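Local atomic coordinates of putative antioxidant defense protein Mlr4105 (Mesorhizobium loti, PDB entry 3C1L), a protein that probably acts as a peroxiredoxin-type oxidoreductase of the AhpD-like family in antioxidant defence. Residues V128-E133 against S160-F165; Q120-E125 against R146-S151. One frame throughout, in Å; residues are numbered along the deposited sequence.

Contact 1 (V128-E133 against S160-F165); sequences VKLTEE and STAAFF
Leu130 reaches across to Ala162 on the neighbouring helix, and its side chain is nearly the whole bridge between 128-133 and 160-165. At the base of the chain, Leu130 CB is still 4.9 Å from Ala162 CB. CG follows anti to the backbone N (chi1 -165°) and gains nothing, staying 5.0 Å from the same methyl. The branches then part: Leu130 CD2 swings to 4.2 Å from Ala162 CB and 4.5 Å from Ala163 N, whereas Leu130 CD1 remains 6.5 Å from Ala162 CB. A single methyl-to-methyl touch and a small buried area of 105 Å² describe light packing between these two segments. It joins the last turn of helix 118-132 to the middle of helix 152-175 in the all-helical AhpD-like fold. Beside it, Thr131 OG1 hydrogen-bonds Asn166 ND2, a polar tie between the two helices. Elsewhere on helix 152-175, Phe164 lies on Ile54 and Tyr55 of helix 45-60, and Phe165 meets His90 edge to face. Arg170 of the second subunit donates from NE to Leu130 O and from NH2 to Thr131 O, gripping carbonyls at the end of helix 118-132.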
loop_
_atom_site.group_PDB
_atom_site.type_symbol
_atom_site.label_atom_id
_atom_site.label_comp_id
_atom_site.label_asym_id
_atom_site.label_seq_id
_atom_site.Cartn_x
_atom_site.Cartn_y
_atom_site.Cartn_z
ATOM N N VAL B 128 -9.714 -9.462 8.362
ATOM C CA VAL B 128 -9.111 -8.702 7.253
ATOM C C VAL B 128 -8.368 -7.474 7.742
ATOM O O VAL B 128 -7.203 -7.293 7.421
ATOM C CB VAL B 128 -10.152 -8.209 6.196
ATOM C CG1 VAL B 128 -9.506 -7.214 5.271
ATOM C CG2 VAL B 128 -10.720 -9.369 5.397
ATOM N N LYS B 129 -9.016 -6.675 8.586
ATOM C CA LYS B 129 -8.362 -5.477 9.175
ATOM C C LYS B 129 -7.172 -5.825 10.077
ATOM O O LYS B 129 -6.134 -5.227 10.001
ATOM C CB LYS B 129 -9.362 -4.593 9.964
ATOM C CG LYS B 129 -8.748 -3.240 10.289
ATOM C CD LYS B 129 -9.681 -2.252 10.819
ATOM C CE LYS B 129 -8.944 -0.961 11.115
ATOM N NZ LYS B 129 -9.867 -0.003 11.814
ATOM N N LEU B 130 -7.317 -6.823 10.921
ATOM C CA LEU B 130 -6.183 -7.295 11.738
ATOM C C LEU B 130 -5.022 -7.845 10.849
ATOM O O LEU B 130 -3.878 -7.805 11.255
ATOM C CB LEU B 130 -6.618 -8.384 12.736
ATOM C CG LEU B 130 -5.627 -8.695 13.860
ATOM C CD1 LEU B 130 -5.461 -7.431 14.725
ATOM C CD2 LEU B 130 -6.115 -9.823 14.643
ATOM N N THR B 131 -5.335 -8.361 9.672
ATOM C CA THR B 131 -4.301 -8.920 8.738
ATOM C C THR B 131 -3.592 -7.823 7.951
ATOM O O THR B 131 -2.354 -7.851 7.765
ATOM C CB THR B 131 -4.903 -9.963 7.778
ATOM O OG1 THR B 131 -5.420 -11.058 8.550
ATOM C CG2 THR B 131 -3.875 -10.510 6.779
ATOM N N GLU B 132 -4.355 -6.844 7.492
ATOM C CA GLU B 132 -3.811 -5.770 6.637
ATOM C C GLU B 132 -3.268 -4.553 7.372
ATOM O O GLU B 132 -2.354 -3.883 6.895
ATOM C CB GLU B 132 -4.862 -5.283 5.654
ATOM C CG GLU B 132 -5.405 -6.355 4.696
ATOM C CD GLU B 132 -6.529 -5.843 3.792
ATOM O OE1 GLU B 132 -7.150 -4.747 4.033
ATOM O OE2 GLU B 132 -6.820 -6.590 2.848
ATOM N N GLU B 133 -3.845 -4.209 8.492
ATOM C CA GLU B 133 -3.441 -2.954 9.142
ATOM C C GLU B 133 -3.662 -3.079 10.635
ATOM O O GLU B 133 -4.576 -2.486 11.212
ATOM C CB GLU B 133 -4.143 -1.728 8.525
ATOM C CG GLU B 133 -5.577 -1.961 8.190
ATOM C CD GLU B 133 -6.248 -0.830 7.348
ATOM O OE1 GLU B 133 -5.567 0.140 6.911
ATOM O OE2 GLU B 133 -7.499 -0.916 7.162
ATOM N N SER B 160 -7.124 -14.313 18.101
ATOM C CA SER B 160 -6.113 -15.377 18.199
ATOM C C SER B 160 -6.004 -16.232 16.958
ATOM O O SER B 160 -4.917 -16.650 16.549
ATOM C CB SER B 160 -6.432 -16.304 19.360
ATOM O OG SER B 160 -6.096 -15.715 20.589
ATOM N N THR B 161 -7.158 -16.539 16.382
ATOM C CA THR B 161 -7.216 -17.393 15.224
ATOM C C THR B 161 -6.591 -16.619 14.083
ATOM O O THR B 161 -5.728 -17.151 13.388
ATOM C CB THR B 161 -8.670 -17.888 14.883
ATOM O OG1 THR B 161 -9.277 -18.533 16.043
ATOM C CG2 THR B 161 -8.608 -18.854 13.736
ATOM N N ALA B 162 -7.014 -15.372 13.911
ATOM C CA ALA B 162 -6.527 -14.549 12.812
ATOM C C ALA B 162 -4.994 -14.276 12.951
ATOM O O ALA B 162 -4.238 -14.454 12.002
ATOM C CB ALA B 162 -7.414 -13.246 12.664
ATOM N N ALA B 163 -4.571 -13.985 14.170
ATOM C CA ALA B 163 -3.166 -13.796 14.540
ATOM C C ALA B 163 -2.285 -14.992 14.199
ATOM O O ALA B 163 -1.239 -14.844 13.579
ATOM C CB ALA B 163 -3.053 -13.460 16.051
ATOM N N PHE B 164 -2.733 -16.182 14.609
ATOM C CA PHE B 164 -2.008 -17.440 14.418
ATOM C C PHE B 164 -1.737 -17.728 12.983
ATOM O O PHE B 164 -0.669 -18.198 12.652
ATOM C CB PHE B 164 -2.843 -18.600 14.990
ATOM C CG PHE B 164 -2.182 -19.913 14.902
ATOM C CD1 PHE B 164 -1.259 -20.304 15.854
ATOM C CD2 PHE B 164 -2.505 -20.798 13.888
ATOM C CE1 PHE B 164 -0.651 -21.583 15.765
ATOM C CE2 PHE B 164 -1.893 -22.063 13.806
ATOM C CZ PHE B 164 -0.988 -22.446 14.727
ATOM N N PHE B 165 -2.700 -17.410 12.133
ATOM C CA PHE B 165 -2.532 -17.586 10.684
ATOM C C PHE B 165 -1.641 -16.610 9.979
ATOM O O PHE B 165 -0.957 -16.959 9.015
ATOM C CB PHE B 165 -3.891 -17.818 10.007
ATOM C CG PHE B 165 -4.349 -19.252 10.223
ATOM C CD1 PHE B 165 -3.823 -20.259 9.452
ATOM C CD2 PHE B 165 -5.082 -19.587 11.307
ATOM C CE1 PHE B 165 -4.142 -21.571 9.683
ATOM C CE2 PHE B 165 -5.417 -20.884 11.555
ATOM C CZ PHE B 165 -4.940 -21.892 10.734
#

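Contact 2 (Q120-E125 against R146-S151); sequences QTAMLE and RKAGFS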
loop_
_atom_site.group_PDB
_atom_site.type_symbol
_atom_site.label_atom_id
_atom_site.label_comp_id
_atom_site.label_asym_id
_atom_site.label_seq_id
_atom_site.Cartn_x
_atom_site.Cartn_y
_atom_site.Cartn_z
ATOM N N GLN B 120 -20.915 -13.813 10.529
ATOM C CA GLN B 120 -19.732 -14.302 9.790
ATOM C C GLN B 120 -18.998 -13.193 9.045
ATOM O O GLN B 120 -17.769 -13.159 9.020
ATOM C CB GLN B 120 -20.119 -15.391 8.805
ATOM C CG GLN B 120 -20.571 -16.699 9.462
ATOM C CD GLN B 120 -21.307 -17.616 8.472
ATOM O OE1 GLN B 120 -22.051 -17.166 7.609
ATOM N NE2 GLN B 120 -21.112 -18.911 8.623
ATOM N N THR B 121 -19.765 -12.294 8.430
ATOM C CA THR B 121 -19.232 -11.089 7.834
ATOM C C THR B 121 -18.453 -10.229 8.862
ATOM O O THR B 121 -17.364 -9.782 8.565
ATOM C CB THR B 121 -20.339 -10.279 7.135
ATOM O OG1 THR B 121 -20.957 -11.109 6.146
ATOM C CG2 THR B 121 -19.817 -8.998 6.471
ATOM N N ALA B 122 -19.009 -9.967 10.030
ATOM C CA ALA B 122 -18.345 -9.124 10.998
ATOM C C ALA B 122 -17.002 -9.710 11.451
ATOM O O ALA B 122 -16.026 -8.990 11.623
ATOM C CB ALA B 122 -19.256 -8.838 12.193
HETATM N N MSE B 123 -16.994 -11.030 11.623
HETATM C CA MSE B 123 -15.853 -11.804 12.036
HETATM C C MSE B 123 -14.684 -11.725 11.050
HETATM O O MSE B 123 -13.530 -11.467 11.431
HETATM C CB MSE B 123 -16.337 -13.260 12.181
HETATM C CG MSE B 123 -15.273 -14.263 12.489
HETATM SE SE MSE B 123 -16.122 -15.979 12.801
HETATM C CE MSE B 123 -16.503 -16.411 10.869
ATOM N N LEU B 124 -15.033 -11.892 9.781
ATOM C CA LEU B 124 -14.112 -11.967 8.693
ATOM C C LEU B 124 -13.637 -10.568 8.373
ATOM O O LEU B 124 -12.476 -10.378 8.080
ATOM C CB LEU B 124 -14.777 -12.645 7.467
ATOM C CG LEU B 124 -15.014 -14.181 7.513
ATOM C CD1 LEU B 124 -15.436 -14.760 6.143
ATOM C CD2 LEU B 124 -13.817 -14.938 8.026
ATOM N N GLU B 125 -14.514 -9.578 8.452
ATOM C CA GLU B 125 -14.054 -8.208 8.234
ATOM C C GLU B 125 -13.066 -7.772 9.329
ATOM O O GLU B 125 -12.071 -7.093 9.028
ATOM C CB GLU B 125 -15.227 -7.225 8.113
ATOM C CG GLU B 125 -16.109 -7.429 6.842
ATOM C CD GLU B 125 -15.464 -6.972 5.529
ATOM O OE1 GLU B 125 -14.258 -6.594 5.529
ATOM O OE2 GLU B 125 -16.176 -6.993 4.478
ATOM N N ARG B 146 -19.019 -6.773 18.922
ATOM C CA ARG B 146 -20.074 -6.848 19.933
ATOM C C ARG B 146 -21.472 -6.631 19.384
ATOM O O ARG B 146 -22.382 -7.352 19.757
ATOM C CB ARG B 146 -19.840 -5.897 21.068
ATOM C CG ARG B 146 -18.645 -6.222 21.912
ATOM C CD ARG B 146 -18.739 -5.450 23.193
ATOM N NE ARG B 146 -17.503 -5.576 23.927
ATOM C CZ ARG B 146 -16.471 -4.753 23.832
ATOM N NH1 ARG B 146 -16.520 -3.640 23.094
ATOM N NH2 ARG B 146 -15.393 -5.018 24.531
ATOM N N LYS B 147 -21.643 -5.670 18.486
ATOM C CA LYS B 147 -22.929 -5.497 17.769
ATOM C C LYS B 147 -23.342 -6.754 16.973
ATOM O O LYS B 147 -24.527 -6.977 16.756
ATOM C CB LYS B 147 -22.868 -4.307 16.786
ATOM C CG LYS B 147 -22.666 -3.021 17.452
ATOM C CD LYS B 147 -22.806 -1.822 16.508
ATOM C CE LYS B 147 -22.325 -0.564 17.252
ATOM N NZ LYS B 147 -22.559 0.732 16.534
ATOM N N ALA B 148 -22.377 -7.557 16.523
ATOM C CA ALA B 148 -22.677 -8.792 15.779
ATOM C C ALA B 148 -22.981 -9.983 16.724
ATOM O O ALA B 148 -23.307 -11.090 16.260
ATOM C CB ALA B 148 -21.535 -9.105 14.840
ATOM N N GLY B 149 -22.893 -9.751 18.041
ATOM C CA GLY B 149 -23.273 -10.730 19.061
ATOM C C GLY B 149 -22.105 -11.418 19.798
ATOM O O GLY B 149 -22.329 -12.264 20.657
ATOM N N PHE B 150 -20.868 -11.034 19.500
ATOM C CA PHE B 150 -19.689 -11.756 20.027
ATOM C C PHE B 150 -19.394 -11.304 21.446
ATOM O O PHE B 150 -19.534 -10.117 21.758
ATOM C CB PHE B 150 -18.472 -11.550 19.153
ATOM C CG PHE B 150 -18.550 -12.267 17.828
ATOM C CD1 PHE B 150 -18.532 -13.659 17.777
ATOM C CD2 PHE B 150 -18.626 -11.545 16.630
ATOM C CE1 PHE B 150 -18.597 -14.319 16.544
ATOM C CE2 PHE B 150 -18.695 -12.174 15.422
ATOM C CZ PHE B 150 -18.682 -13.578 15.372
ATOM N N SER B 151 -19.028 -12.254 22.312
ATOM C CA SER B 151 -18.591 -11.945 23.687
ATOM C C SER B 151 -17.147 -11.503 23.648
ATOM O O SER B 151 -16.464 -11.684 22.652
ATOM C CB SER B 151 -18.672 -13.176 24.569
ATOM O OG SER B 151 -17.723 -14.124 24.110
#
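Ala122 and Ala148 meet methyl to methyl, with Ala122 CB 3.5 Å from Ala148 CB, which is the tightest point between 120-125 and 146-151. Both CB atoms point at the opposing segment, and the absence of longer side chains lets the backbones come to a CA-CA separation of 6.5 Å between Ala122 and Ala148. This shortest touch is itself partly exposed, while the buried part of the contact is the roomier packing of Met123 on Phe150. Met123, a selenomethionine, brings its CB obliquely to the Phe150 ring, 4.0 Å from Phe150 CZ and 4.2 Å from Phe150 CE2. With CG anti to the backbone N (chi1 175°) and chi2 also near 180°, the extended chain carries Met123 SE to 5.5 Å from the centroid of the Phe150 ring, 61° off the ring normal: an oblique Met-aromatic contact in which the beta carbon does the closer touching.

Toward solvent the interface thins out. Lys147 and Gly149 are exposed, and the Lys147 side chain leads away from 120-125. Here helix 139-147 ends in a Schellman motif: Gly149 N donates to Arg146 O at 3.0 Å, and the positive phi of 106°, with the space at CA closed off by the carbonyl O of Ala148, suits glycine. The turn delivers Phe150 back to the buried side, and Ser151 follows as N-cap of the next helix. Arg146 ties the corner together through salt bridges to Glu139 and Asp152. Met123 touches Asp69 and Ile73 of helix 67-80 and Ile158 of helix 152-175, so its side chain lies between those two helices, with Phe150 beside it on Ile158 and on Leu65 of the loop before helix 67-80.

How the contacts relate
Both contacts draw on helix 118-132: contact 2 uses its earlier turns and contact 1 its last, with the two contact centres 14 Å apart on the same side of the chain's centre. Along the sequence the segments alternate, 120-125, 128-133, 146-151 and then 160-165, so the two connections cross. Contact 2 sets helix 118-132 against the corner between helices 139-147 and 152-175, while contact 1 takes up helix 152-175 itself farther along. Helix 118-132 is thus joined to two successive parts of the chain that follows it. Contact 1 is the more central, 11 Å from the chain's centre against 19 Å, and is approached by two other subunits, whereas contact 2 has one near Arg146.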